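Local coordinates for protein putative xylanase (Bacteroides fragilis, PDB 2P1G) that is of unproven function but is probably a hydrolase acting on glycosyl bonds, as in xylan breakdown, with an N-acetylmuramoyl-L-alanine amidase-like sequence, at residues L14-T19 with D39-T44; E106-A111 with I234-M239; L164-L169 with A220-L225. All blocks are in the same frame, centred on the assembly; numbering follows the deposited sequence.

Contact 1 (L14-T19 with D39-T44); sequences LGFVDT and DEVDCT
Thr-19 meets the 39-44 segment with its methyl, not its hydroxyl. CG2 leans against the backbone at Asp-39, 3.4 Å from Asp-39 O, and the same methyl lies 4.2 Å from Val-41 CG2, so one carbon touches both a carbonyl and an isopropyl branch. The torsion explains the division of labour: CG2 is trans to the backbone N (chi1 of -62° as measured to OG1), which turns the hydroxyl back to its own loop. There Thr-19 OG1 donates to Phe-16 O at 2.9 Å, coming from above the carbonyl plane. Thr-19 N gives its hydrogen to the same oxygen from the same face, so two bonds grip Phe-16 O; the one from Thr-19 N closes the type II turn from Phe-16 to Thr-19, and the hydroxyl reinforces it. A type I turn from Leu-14 to Val-17 overlaps it, and the two turns lie in the loop that follows helix 10-14. Phe-16 is the second side chain aimed across the gap. Its ring presents CE1 to Val-41 CG1 obliquely at 4.5 Å, a loose touch, while Phe-46 of helix 43-54 meets it edge-to-face. Val-41 therefore has one methyl by the ring and the other by the threonine, and Val-214 of strand 213-216 touches all three side chains. The side chain of Asp-39 sets off away from the 14-19 segment, so its backbone does the touching. Just beyond Val-41, Asp-42 occupies the N-cap of helix 43-54: its OD1 accepts a weak bond from Thr-44 N and another hydrogen bond from Thr-45 N.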
ATOM      1  N   LEU A  14       0.264 -15.430   0.835  1.00 15.39           N
ATOM      2  CA  LEU A  14       1.229 -16.401   1.334  1.00 15.63           C
ATOM      3  C   LEU A  14       1.945 -17.129   0.209  1.00 16.11           C
ATOM      4  O   LEU A  14       3.072 -17.584   0.384  1.00 16.41           O
ATOM      5  CB  LEU A  14       0.586 -17.365   2.330  1.00 15.51           C
ATOM      6  CG  LEU A  14       0.357 -16.805   3.737  1.00 14.53           C
ATOM      7  CD1 LEU A  14      -0.558 -17.742   4.525  1.00 16.11           C
ATOM      8  CD2 LEU A  14       1.686 -16.558   4.490  1.00 15.26           C
ATOM      9  N   GLY A  15       1.298 -17.208  -0.951  1.00 16.63           N
ATOM     10  CA  GLY A  15       1.914 -17.807  -2.135  1.00 17.23           C
ATOM     11  C   GLY A  15       3.130 -17.048  -2.643  1.00 17.67           C
ATOM     12  O   GLY A  15       3.911 -17.562  -3.462  1.00 18.34           O
ATOM     13  N   PHE A  16       3.318 -15.828  -2.139  1.00 16.78           N
ATOM     14  CA  PHE A  16       4.440 -14.998  -2.549  1.00 16.22           C
ATOM     15  C   PHE A  16       5.636 -15.114  -1.616  1.00 16.23           C
ATOM     16  O   PHE A  16       6.660 -14.471  -1.850  1.00 16.67           O
ATOM     17  CB  PHE A  16       4.023 -13.528  -2.589  1.00 15.63           C
ATOM     18  CG  PHE A  16       3.243 -13.161  -3.802  1.00 15.10           C
ATOM     19  CD1 PHE A  16       3.884 -12.648  -4.925  1.00 15.31           C
ATOM     20  CD2 PHE A  16       1.861 -13.299  -3.815  1.00 14.52           C
ATOM     21  CE1 PHE A  16       3.161 -12.303  -6.061  1.00 14.04           C
ATOM     22  CE2 PHE A  16       1.120 -12.939  -4.970  1.00 15.39           C
ATOM     23  CZ  PHE A  16       1.771 -12.437  -6.066  1.00 13.20           C
ATOM     24  N   VAL A  17       5.515 -15.900  -0.555  1.00 16.32           N
ATOM     25  CA  VAL A  17       6.609 -15.947   0.428  1.00 17.07           C
ATOM     26  C   VAL A  17       7.921 -16.342  -0.280  1.00 17.38           C
ATOM     27  O   VAL A  17       7.954 -17.302  -1.050  1.00 17.22           O
ATOM     28  CB  VAL A  17       6.253 -16.836   1.656  1.00 17.29           C
ATOM     29  CG1 VAL A  17       7.489 -17.162   2.522  1.00 18.25           C
ATOM     30  CG2 VAL A  17       5.200 -16.138   2.517  1.00 17.49           C
ATOM     31  N   ASP A  18       8.975 -15.568  -0.019  1.00 18.46           N
ATOM     32  CA  ASP A  18      10.314 -15.776  -0.578  1.00 19.77           C
ATOM     33  C   ASP A  18      10.521 -15.173  -1.964  1.00 19.31           C
ATOM     34  O   ASP A  18      11.630 -15.211  -2.484  1.00 20.54           O
ATOM     35  CB  ASP A  18      10.719 -17.257  -0.577  1.00 20.48           C
ATOM     36  CG  ASP A  18      10.927 -17.799   0.814  1.00 23.88           C
ATOM     37  OD1 ASP A  18      11.375 -17.035   1.704  1.00 26.71           O
ATOM     38  OD2 ASP A  18      10.639 -18.995   1.007  1.00 26.88           O
ATOM     39  N   THR A  19       9.472 -14.607  -2.555  1.00 19.27           N
ATOM     40  CA  THR A  19       9.615 -13.849  -3.814  1.00 18.49           C
ATOM     41  C   THR A  19      10.545 -12.667  -3.564  1.00 18.42           C
ATOM     42  O   THR A  19      10.371 -11.942  -2.583  1.00 17.99           O
ATOM     43  CB  THR A  19       8.248 -13.329  -4.328  1.00 18.67           C
ATOM     44  OG1 THR A  19       7.392 -14.435  -4.611  1.00 19.13           O
ATOM     45  CG2 THR A  19       8.407 -12.478  -5.605  1.00 16.94           C
ATOM     46  N   ASP A  39       7.160 -11.943 -10.160  1.00 20.91           N
ATOM     47  CA  ASP A  39       8.447 -12.565  -9.845  1.00 21.12           C
ATOM     48  C   ASP A  39       9.380 -11.696  -8.999  1.00 19.95           C
ATOM     49  O   ASP A  39      10.307 -12.219  -8.377  1.00 18.56           O
ATOM     50  CB  ASP A  39       9.175 -12.925 -11.147  1.00 22.01           C
ATOM     51  CG  ASP A  39       8.358 -13.858 -12.035  1.00 25.83           C
ATOM     52  OD1 ASP A  39       7.690 -14.778 -11.499  1.00 29.02           O
ATOM     53  OD2 ASP A  39       8.394 -13.666 -13.269  1.00 30.74           O
ATOM     54  N   GLU A  40       9.166 -10.375  -9.055  1.00 18.41           N
ATOM     55  CA  GLU A  40       9.943  -9.388  -8.310  1.00 18.30           C
ATOM     56  C   GLU A  40       8.961  -8.315  -7.867  1.00 17.03           C
ATOM     57  O   GLU A  40       8.259  -7.735  -8.701  1.00 16.76           O
ATOM     58  CB  GLU A  40      10.984  -8.728  -9.218  1.00 18.82           C
ATOM     59  CG  GLU A  40      11.821  -9.698 -10.012  1.00 22.53           C
ATOM     60  CD  GLU A  40      12.662  -9.003 -11.046  1.00 26.68           C
ATOM     61  OE1 GLU A  40      12.103  -8.545 -12.077  1.00 26.87           O
ATOM     62  OE2 GLU A  40      13.889  -8.915 -10.813  1.00 30.25           O
ATOM     63  N   VAL A  41       8.902  -8.051  -6.571  1.00 15.50           N
ATOM     64  CA  VAL A  41       7.875  -7.153  -6.051  1.00 13.98           C
ATOM     65  C   VAL A  41       8.450  -6.131  -5.083  1.00 13.42           C
ATOM     66  O   VAL A  41       9.558  -6.309  -4.546  1.00 12.98           O
ATOM     67  CB  VAL A  41       6.736  -7.945  -5.335  1.00 13.41           C
ATOM     68  CG1 VAL A  41       6.032  -8.886  -6.290  1.00 14.26           C
ATOM     69  CG2 VAL A  41       7.270  -8.722  -4.094  1.00 12.46           C
ATOM     70  N   ASP A  42       7.691  -5.062  -4.847  1.00 13.15           N
ATOM     71  CA  ASP A  42       7.970  -4.151  -3.729  1.00 13.63           C
ATOM     72  C   ASP A  42       6.793  -4.159  -2.747  1.00 13.67           C
ATOM     73  O   ASP A  42       5.858  -4.946  -2.903  1.00 12.04           O
ATOM     74  CB  ASP A  42       8.347  -2.734  -4.207  1.00 14.58           C
ATOM     75  CG  ASP A  42       7.242  -2.052  -5.014  1.00 16.53           C
ATOM     76  OD1 ASP A  42       6.059  -2.165  -4.628  1.00 16.35           O
ATOM     77  OD2 ASP A  42       7.568  -1.352  -6.010  1.00 17.77           O
ATOM     78  N   CYS A  43       6.834  -3.310  -1.725  1.00 13.55           N
ATOM     79  CA  CYS A  43       5.809  -3.418  -0.699  1.00 15.54           C
ATOM     80  C   CYS A  43       4.386  -3.208  -1.256  1.00 14.10           C
ATOM     81  O   CYS A  43       3.428  -3.838  -0.809  1.00 14.09           O
ATOM     82  CB  CYS A  43       6.135  -2.504   0.478  1.00 17.01           C
ATOM     83  SG  CYS A  43       5.639  -0.819   0.278  1.00 27.53           S
ATOM     84  N   THR A  44       4.277  -2.341  -2.255  1.00 13.54           N
ATOM     85  CA  THR A  44       2.991  -1.999  -2.827  1.00 12.77           C
ATOM     86  C   THR A  44       2.556  -2.996  -3.891  1.00 11.62           C
ATOM     87  O   THR A  44       1.428  -3.459  -3.860  1.00 10.13           O
ATOM     88  CB  THR A  44       3.008  -0.572  -3.372  1.00 13.78           C
ATOM     89  OG1 THR A  44       3.068   0.327  -2.257  1.00 16.12           O
ATOM     90  CG2 THR A  44       1.742  -0.301  -4.186  1.00 15.24           C
TER

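Contact 2 (E106-A111 with I234-M239); sequences EDVTAA and IRVLRM
Arg-238 lies alongside Glu-106 with Val-108 packed against it, and each part of its side chain has a different neighbour. CB comes 3.6 Å from Val-108 CG2 and also packs near Glu-106 CG. Because CG extends away from its own N (chi1 178°), the chain runs out beside the glutamate, and CD passes 3.6 Å from Glu-106 OE2. A bend at chi3 then turns the guanidinium so that Val-108 CG2 sits over the centre of one face, 3.8 Å above its plane. At the tip, NH1 and Glu-106 OE2 form only a long salt bridge of 4.0 Å; water 1, in the guanidinium plane, accepts from NH1, but its link to OE2 is too short to be trusted. NH2 is held by Asp-176 and by the carbonyl of Trp-171.

The backbone here is an antiparallel pairing of strand 106-107 with strand 231-238. Glu-106 and Arg-238 are its hydrogen-bonded pair, their two N-H...O bonds lying in the carbonyl planes. Asp-107 and Leu-237 form the next, non-hydrogen-bonded pair. Asp-107 then turns the strand straight into helix 108-112 as its N-cap, OD1 accepting from Ala-110 N at 2.9 Å. OD2 receives Arg-235 NH2 at 3.0 Å in a salt bridge: OD2 lies in the guanidinium plane, but the carboxylate is tilted 38° against it, and NH2 reaches OD2 from above the carboxylate. Water 2 joins Asp-107 OD1, Thr-109 OG1 and Arg-235 NE. Thr-109 OG1 takes the Val-236 N hydrogen at 2.8 Å in a nearly straight bond (174°), while Thr-109 N returns one to Val-236 O along a lone pair.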
ATOM      1  N   GLU A 106     -12.872  -1.931   2.430  1.00 10.86           N
ATOM      2  CA  GLU A 106     -13.511  -1.148   3.470  1.00 12.24           C
ATOM      3  C   GLU A 106     -12.461  -0.609   4.433  1.00 11.97           C
ATOM      4  O   GLU A 106     -11.478  -1.295   4.729  1.00 10.42           O
ATOM      5  CB  GLU A 106     -14.558  -1.940   4.226  1.00 14.50           C
ATOM      6  CG  GLU A 106     -14.171  -3.303   4.639  1.00 20.22           C
ATOM      7  CD  GLU A 106     -15.292  -4.001   5.420  1.00 28.02           C
ATOM      8  OE1 GLU A 106     -16.455  -4.013   4.938  1.00 33.03           O
ATOM      9  OE2 GLU A 106     -14.999  -4.527   6.510  1.00 29.45           O
ATOM     10  N   ASP A 107     -12.680   0.622   4.883  1.00 10.75           N
ATOM     11  CA  ASP A 107     -11.751   1.307   5.794  1.00 10.82           C
ATOM     12  C   ASP A 107     -12.164   0.935   7.217  1.00 10.31           C
ATOM     13  O   ASP A 107     -13.070   1.549   7.830  1.00 11.58           O
ATOM     14  CB  ASP A 107     -11.784   2.824   5.528  1.00 10.84           C
ATOM     15  CG  ASP A 107     -10.736   3.578   6.297  1.00 11.93           C
ATOM     16  OD1 ASP A 107     -10.281   3.047   7.332  1.00 13.59           O
ATOM     17  OD2 ASP A 107     -10.325   4.700   5.849  1.00 13.18           O
ATOM     18  N   VAL A 108     -11.490  -0.083   7.743  1.00  9.39           N
ATOM     19  CA  VAL A 108     -11.814  -0.635   9.059  1.00  9.29           C
ATOM     20  C   VAL A 108     -11.439   0.360  10.171  1.00  9.02           C
ATOM     21  O   VAL A 108     -12.227   0.619  11.081  1.00  8.99           O
ATOM     22  CB  VAL A 108     -11.090  -1.979   9.298  1.00  9.56           C
ATOM     23  CG1 VAL A 108     -11.400  -2.478  10.701  1.00  9.58           C
ATOM     24  CG2 VAL A 108     -11.528  -3.033   8.236  1.00 12.34           C
ATOM     25  N   THR A 109     -10.252   0.940  10.095  1.00  8.99           N
ATOM     26  CA  THR A 109      -9.905   1.977  11.081  1.00  9.15           C
ATOM     27  C   THR A 109     -10.909   3.153  11.096  1.00 10.42           C
ATOM     28  O   THR A 109     -11.130   3.763  12.133  1.00 10.76           O
ATOM     29  CB  THR A 109      -8.437   2.462  10.976  1.00  9.88           C
ATOM     30  OG1 THR A 109      -7.910   2.214   9.659  1.00  9.62           O
ATOM     31  CG2 THR A 109      -7.567   1.733  11.989  1.00  9.38           C
ATOM     32  N   ALA A 110     -11.507   3.476   9.951  1.00 10.36           N
ATOM     33  CA  ALA A 110     -12.554   4.511   9.912  1.00 11.40           C
ATOM     34  C   ALA A 110     -13.776   4.122  10.731  1.00 11.92           C
ATOM     35  O   ALA A 110     -14.437   4.993  11.308  1.00 13.04           O
ATOM     36  CB  ALA A 110     -12.962   4.814   8.482  1.00 11.39           C
ATOM     37  N   ALA A 111     -14.061   2.827  10.789  1.00 12.23           N
ATOM     38  CA  ALA A 111     -15.226   2.315  11.519  1.00 13.48           C
ATOM     39  C   ALA A 111     -14.979   2.215  13.029  1.00 13.38           C
ATOM     40  O   ALA A 111     -15.921   2.305  13.828  1.00 14.13           O
ATOM     41  CB  ALA A 111     -15.625   0.965  10.965  1.00 13.60           C
ATOM     42  N   ILE A 234      -1.217   2.729  12.381  1.00  6.90           N
ATOM     43  CA  ILE A 234      -1.638   1.996  11.218  1.00  7.24           C
ATOM     44  C   ILE A 234      -3.024   2.379  10.735  1.00  7.39           C
ATOM     45  O   ILE A 234      -3.845   2.901  11.502  1.00  7.71           O
ATOM     46  CB  ILE A 234      -1.613   0.459  11.462  1.00  7.62           C
ATOM     47  CG1 ILE A 234      -2.501   0.075  12.644  1.00  8.51           C
ATOM     48  CG2 ILE A 234      -0.143  -0.043  11.659  1.00  9.06           C
ATOM     49  CD1 ILE A 234      -2.693  -1.509  12.830  1.00  8.50           C
ATOM     50  N   ARG A 235      -3.261   2.141   9.454  1.00  7.40           N
ATOM     51  CA  ARG A 235      -4.617   2.094   8.940  1.00  7.33           C
ATOM     52  C   ARG A 235      -4.891   0.634   8.584  1.00  7.57           C
ATOM     53  O   ARG A 235      -3.982  -0.094   8.152  1.00  7.03           O
ATOM     54  CB  ARG A 235      -4.763   2.980   7.695  1.00  7.84           C
ATOM     55  CG  ARG A 235      -4.454   4.476   7.995  1.00  7.61           C
ATOM     56  CD  ARG A 235      -4.703   5.320   6.726  1.00  8.91           C
ATOM     57  NE  ARG A 235      -6.095   5.277   6.256  1.00 10.23           N
ATOM     58  CZ  ARG A 235      -6.489   5.863   5.131  1.00  9.59           C
ATOM     59  NH1 ARG A 235      -5.588   6.503   4.383  1.00  8.31           N
ATOM     60  NH2 ARG A 235      -7.760   5.824   4.755  1.00  8.15           N
ATOM     61  N   VAL A 236      -6.136   0.219   8.795  1.00  7.31           N
ATOM     62  CA  VAL A 236      -6.549  -1.180   8.579  1.00  7.81           C
ATOM     63  C   VAL A 236      -7.626  -1.168   7.521  1.00  8.59           C
ATOM     64  O   VAL A 236      -8.656  -0.478   7.678  1.00  7.62           O
ATOM     65  CB  VAL A 236      -7.097  -1.825   9.878  1.00  8.09           C
ATOM     66  CG1 VAL A 236      -7.602  -3.278   9.622  1.00  7.33           C
ATOM     67  CG2 VAL A 236      -6.029  -1.763  11.005  1.00  8.65           C
ATOM     68  N   LEU A 237      -7.384  -1.906   6.439  1.00  9.50           N
ATOM     69  CA  LEU A 237      -8.360  -2.041   5.367  1.00 11.00           C
ATOM     70  C   LEU A 237      -8.686  -3.497   5.156  1.00 10.98           C
ATOM     71  O   LEU A 237      -7.859  -4.365   5.462  1.00 11.19           O
ATOM     72  CB  LEU A 237      -7.828  -1.468   4.064  1.00 11.61           C
ATOM     73  CG  LEU A 237      -7.112  -0.108   4.135  1.00 14.13           C
ATOM     74  CD1 LEU A 237      -6.522   0.194   2.782  1.00 19.45           C
ATOM     75  CD2 LEU A 237      -8.068   1.012   4.602  1.00 15.92           C
ATOM     76  N   ARG A 238      -9.870  -3.769   4.618  1.00 10.58           N
ATOM     77  CA  ARG A 238     -10.309  -5.151   4.434  1.00 11.40           C
ATOM     78  C   ARG A 238     -11.022  -5.299   3.093  1.00 12.30           C
ATOM     79  O   ARG A 238     -11.841  -4.454   2.729  1.00 11.93           O
ATOM     80  CB  ARG A 238     -11.227  -5.520   5.591  1.00 10.87           C
ATOM     81  CG  ARG A 238     -11.831  -6.905   5.549  1.00 12.11           C
ATOM     82  CD  ARG A 238     -12.609  -7.160   6.855  1.00 12.08           C
ATOM     83  NE  ARG A 238     -11.717  -6.997   8.006  1.00 12.92           N
ATOM     84  CZ  ARG A 238     -12.081  -6.660   9.241  1.00 15.05           C
ATOM     85  NH1 ARG A 238     -13.367  -6.475   9.564  1.00 14.17           N
ATOM     86  NH2 ARG A 238     -11.147  -6.533  10.177  1.00 13.76           N
ATOM     87  N   MET A 239     -10.705  -6.370   2.370  1.00 13.23           N
ATOM     88  CA  MET A 239     -11.363  -6.671   1.098  1.00 14.87           C
ATOM     89  C   MET A 239     -12.874  -6.812   1.271  1.00 15.03           C
ATOM     90  O   MET A 239     -13.338  -7.366   2.273  1.00 13.79           O
ATOM     91  CB  MET A 239     -10.780  -7.957   0.497  1.00 15.16           C
ATOM     92  CG  MET A 239     -11.424  -8.345  -0.832  1.00 17.67           C
ATOM     93  SD  MET A 239     -10.637  -9.795  -1.575  1.00 17.93           S
ATOM     94  CE  MET A 239     -10.847 -11.002  -0.278  1.00 21.60           C
TER
HETATM   95  O   HOH W   1     -15.939  -6.259   7.949  1.00 31.88           O
HETATM   96  O   HOH W   2      -7.992   4.275   8.022  1.00 11.71           O

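Contact 3 (L164-L169 with A220-L225); sequences LEPDGL and ALSQML
Leu-164 and Ser-222 owe their meeting with the opposite segment to their first torsions. In Leu-164, CG points back from the backbone N (chi1 -173°) and chi2 swings CD2 between two leucines of the helix: it packs 3.8 Å from Leu-221 CD2 and equally close to Leu-225 CD1. Both helix side chains cross Leu-164 at about a right angle, so a single methyl touches two side chains one helical turn apart. In Ser-222, OG sits between its own N and carbonyl carbon (chi1 62°), which sends the oxygen over the proline. It lies 3.1 Å from Pro-166 N, a contact without a hydrogen bond because that nitrogen has no hydrogen to give; CB, CG and CD of the ring also lie near this oxygen. Ser-222 CB rests 3.4 Å from Leu-164 O.

The arrangement sets a loop against the first turn of a short helix. Residues 164-169 belong to the connection between strands 159-160 and 177-182, and Glu-165 to Gly-168 fold into a type I turn closed by Gly-168 N to Glu-165 O. Ala-220 is the N-cap residue of helix 221-226, its methyl CB standing 4.1 Å from Pro-166 CB. Near this helix start, water 3 bridges the two backbones, accepting from Ser-222 N at 2.9 Å and placed to donate to Glu-165 O. Deeper in, the leucines continue into the sheet: Leu-221 touches Ile-178 and Leu-180 of strand 177-182, Leu-225 reaches Leu-231 and Ile-234 of strand 231-238, and Leu-164 also packs on Ile-234. Pro-166 and Glu-165 lie at the outer, exposed end of the contact.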
ATOM      1  N   LEU A 164      -1.711  -0.264  19.991  1.00 14.27           N
ATOM      2  CA  LEU A 164      -1.604  -1.603  19.400  1.00 14.62           C
ATOM      3  C   LEU A 164      -0.688  -2.484  20.252  1.00 15.33           C
ATOM      4  O   LEU A 164       0.422  -2.081  20.572  1.00 15.49           O
ATOM      5  CB  LEU A 164      -1.057  -1.533  17.961  1.00 13.94           C
ATOM      6  CG  LEU A 164      -1.074  -2.887  17.212  1.00 14.88           C
ATOM      7  CD1 LEU A 164      -2.510  -3.334  16.949  1.00 14.82           C
ATOM      8  CD2 LEU A 164      -0.313  -2.798  15.890  1.00 14.60           C
ATOM      9  N   GLU A 165      -1.171  -3.674  20.614  1.00 15.68           N
ATOM     10  CA  GLU A 165      -0.413  -4.612  21.430  1.00 16.78           C
ATOM     11  C   GLU A 165       0.175  -5.721  20.544  1.00 14.85           C
ATOM     12  O   GLU A 165      -0.282  -5.909  19.419  1.00 14.09           O
ATOM     13  CB  GLU A 165      -1.337  -5.255  22.493  1.00 18.02           C
ATOM     14  CG  GLU A 165      -1.829  -4.296  23.572  1.00 23.40           C
ATOM     15  CD  GLU A 165      -0.700  -3.682  24.363  1.00 28.33           C
ATOM     16  OE1 GLU A 165       0.371  -4.313  24.472  1.00 32.25           O
ATOM     17  OE2 GLU A 165      -0.879  -2.567  24.895  1.00 33.45           O
ATOM     18  N   PRO A 166       1.186  -6.455  21.049  1.00 14.43           N
ATOM     19  CA  PRO A 166       1.741  -7.537  20.244  1.00 13.76           C
ATOM     20  C   PRO A 166       0.705  -8.550  19.761  1.00 12.57           C
ATOM     21  O   PRO A 166       0.898  -9.112  18.686  1.00 12.84           O
ATOM     22  CB  PRO A 166       2.757  -8.204  21.175  1.00 14.07           C
ATOM     23  CG  PRO A 166       3.126  -7.161  22.169  1.00 15.64           C
ATOM     24  CD  PRO A 166       1.919  -6.279  22.328  1.00 15.02           C
ATOM     25  N   ASP A 167      -0.375  -8.758  20.525  1.00 12.74           N
ATOM     26  CA  ASP A 167      -1.407  -9.731  20.151  1.00 14.20           C
ATOM     27  C   ASP A 167      -2.574  -9.124  19.372  1.00 14.43           C
ATOM     28  O   ASP A 167      -3.657  -9.719  19.279  1.00 13.21           O
ATOM     29  CB  ASP A 167      -1.885 -10.567  21.356  1.00 15.22           C
ATOM     30  CG  ASP A 167      -2.307  -9.735  22.554  1.00 18.48           C
ATOM     31  OD1 ASP A 167      -2.161  -8.472  22.578  1.00 17.42           O
ATOM     32  OD2 ASP A 167      -2.782 -10.383  23.521  1.00 21.14           O
ATOM     33  N   GLY A 168      -2.328  -7.946  18.792  1.00 14.16           N
ATOM     34  CA  GLY A 168      -3.319  -7.263  17.964  1.00 14.29           C
ATOM     35  C   GLY A 168      -4.577  -6.837  18.694  1.00 14.64           C
ATOM     36  O   GLY A 168      -4.539  -6.509  19.892  1.00 15.82           O
ATOM     37  N   LEU A 169      -5.689  -6.830  17.960  1.00 14.09           N
ATOM     38  CA  LEU A 169      -6.993  -6.470  18.493  1.00 14.33           C
ATOM     39  C   LEU A 169      -8.052  -7.333  17.832  1.00 15.11           C
ATOM     40  O   LEU A 169      -7.867  -7.811  16.710  1.00 14.40           O
ATOM     41  CB  LEU A 169      -7.310  -4.983  18.233  1.00 13.98           C
ATOM     42  CG  LEU A 169      -6.450  -3.901  18.894  1.00 14.72           C
ATOM     43  CD1 LEU A 169      -6.697  -2.553  18.232  1.00 13.28           C
ATOM     44  CD2 LEU A 169      -6.720  -3.832  20.391  1.00 16.69           C
ATOM     45  N   ALA A 220       6.571  -8.904  16.020  1.00 18.60           N
ATOM     46  CA  ALA A 220       5.172  -8.488  16.064  1.00 16.73           C
ATOM     47  C   ALA A 220       5.039  -7.072  15.507  1.00 14.91           C
ATOM     48  O   ALA A 220       5.930  -6.231  15.684  1.00 13.92           O
ATOM     49  CB  ALA A 220       4.624  -8.551  17.496  1.00 16.68           C
ATOM     50  N   LEU A 221       3.929  -6.809  14.833  1.00 13.69           N
ATOM     51  CA  LEU A 221       3.696  -5.490  14.235  1.00 12.99           C
ATOM     52  C   LEU A 221       3.872  -4.337  15.234  1.00 12.79           C
ATOM     53  O   LEU A 221       4.476  -3.312  14.904  1.00 12.35           O
ATOM     54  CB  LEU A 221       2.313  -5.443  13.581  1.00 12.57           C
ATOM     55  CG  LEU A 221       1.848  -4.105  12.980  1.00 14.21           C
ATOM     56  CD1 LEU A 221       2.788  -3.662  11.876  1.00 15.09           C
ATOM     57  CD2 LEU A 221       0.443  -4.265  12.436  1.00 13.51           C
ATOM     58  N   SER A 222       3.328  -4.487  16.441  1.00 12.38           N
ATOM     59  CA  SER A 222       3.432  -3.437  17.449  1.00 13.78           C
ATOM     60  C   SER A 222       4.890  -3.067  17.738  1.00 14.31           C
ATOM     61  O   SER A 222       5.201  -1.885  17.932  1.00 14.20           O
ATOM     62  CB  SER A 222       2.696  -3.839  18.736  1.00 14.07           C
ATOM     63  OG  SER A 222       3.287  -5.000  19.300  1.00 14.07           O
ATOM     64  N   GLN A 223       5.781  -4.061  17.702  1.00 15.52           N
ATOM     65  CA  GLN A 223       7.203  -3.816  17.943  1.00 17.58           C
ATOM     66  C   GLN A 223       7.864  -3.151  16.733  1.00 16.43           C
ATOM     67  O   GLN A 223       8.687  -2.253  16.908  1.00 17.49           O
ATOM     68  CB  GLN A 223       7.942  -5.096  18.324  1.00 17.75           C
ATOM     69  CG  GLN A 223       9.371  -4.836  18.821  1.00 21.35           C
ATOM     70  CD  GLN A 223      10.080  -6.091  19.273  1.00 22.79           C
ATOM     71  OE1 GLN A 223       9.693  -6.723  20.268  1.00 30.73           O
ATOM     72  NE2 GLN A 223      11.140  -6.464  18.552  1.00 30.66           N
ATOM     73  N   MET A 224       7.490  -3.570  15.521  1.00 14.95           N
ATOM     74  CA  MET A 224       7.961  -2.908  14.286  1.00 15.26           C
ATOM     75  C   MET A 224       7.656  -1.405  14.351  1.00 14.53           C
ATOM     76  O   MET A 224       8.497  -0.568  13.995  1.00 14.61           O
ATOM     77  CB  MET A 224       7.289  -3.494  13.025  1.00 15.06           C
ATOM     78  CG  MET A 224       7.609  -4.947  12.683  1.00 17.20           C
ATOM     79  SD  MET A 224       6.664  -5.574  11.240  1.00 16.72           S
ATOM     80  CE  MET A 224       6.862  -4.215  10.095  1.00 20.39           C
ATOM     81  N   LEU A 225       6.454  -1.066  14.804  1.00 12.86           N
ATOM     82  CA  LEU A 225       6.026   0.321  14.896  1.00 12.45           C
ATOM     83  C   LEU A 225       6.743   1.072  15.999  1.00 13.71           C
ATOM     84  O   LEU A 225       7.237   2.187  15.785  1.00 13.26           O
ATOM     85  CB  LEU A 225       4.514   0.393  15.152  1.00 12.13           C
ATOM     86  CG  LEU A 225       3.584  -0.155  14.067  1.00 10.25           C
ATOM     87  CD1 LEU A 225       2.183  -0.260  14.625  1.00  9.81           C
ATOM     88  CD2 LEU A 225       3.563   0.857  12.926  1.00 12.36           C
TER
HETATM   89  O   HOH W   3       1.232  -6.494  16.848  1.00  9.22           O

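Contacts 2 and 3 meet at Ile-234 of strand 231-238, whose CG2 packs 3.8 Å from Leu-225 CD1, while contact 1 stands apart from both, its centre about 22 Å from each of theirs. Contact 2 is mostly buried and is the polar one: paired strands, a salt bridge and waters, with a charged pair at its more exposed end. Contact 3, also largely buried but about 19 Å from the chain centre, relies on leucine packing, a proline against serine and alanine, and one bridging water. Contact 1 is smaller and only partly buried, with no hydrogen bond across it. Contacts 1 and 2 each include an aspartate N-cap; contact 3 has an alanine there.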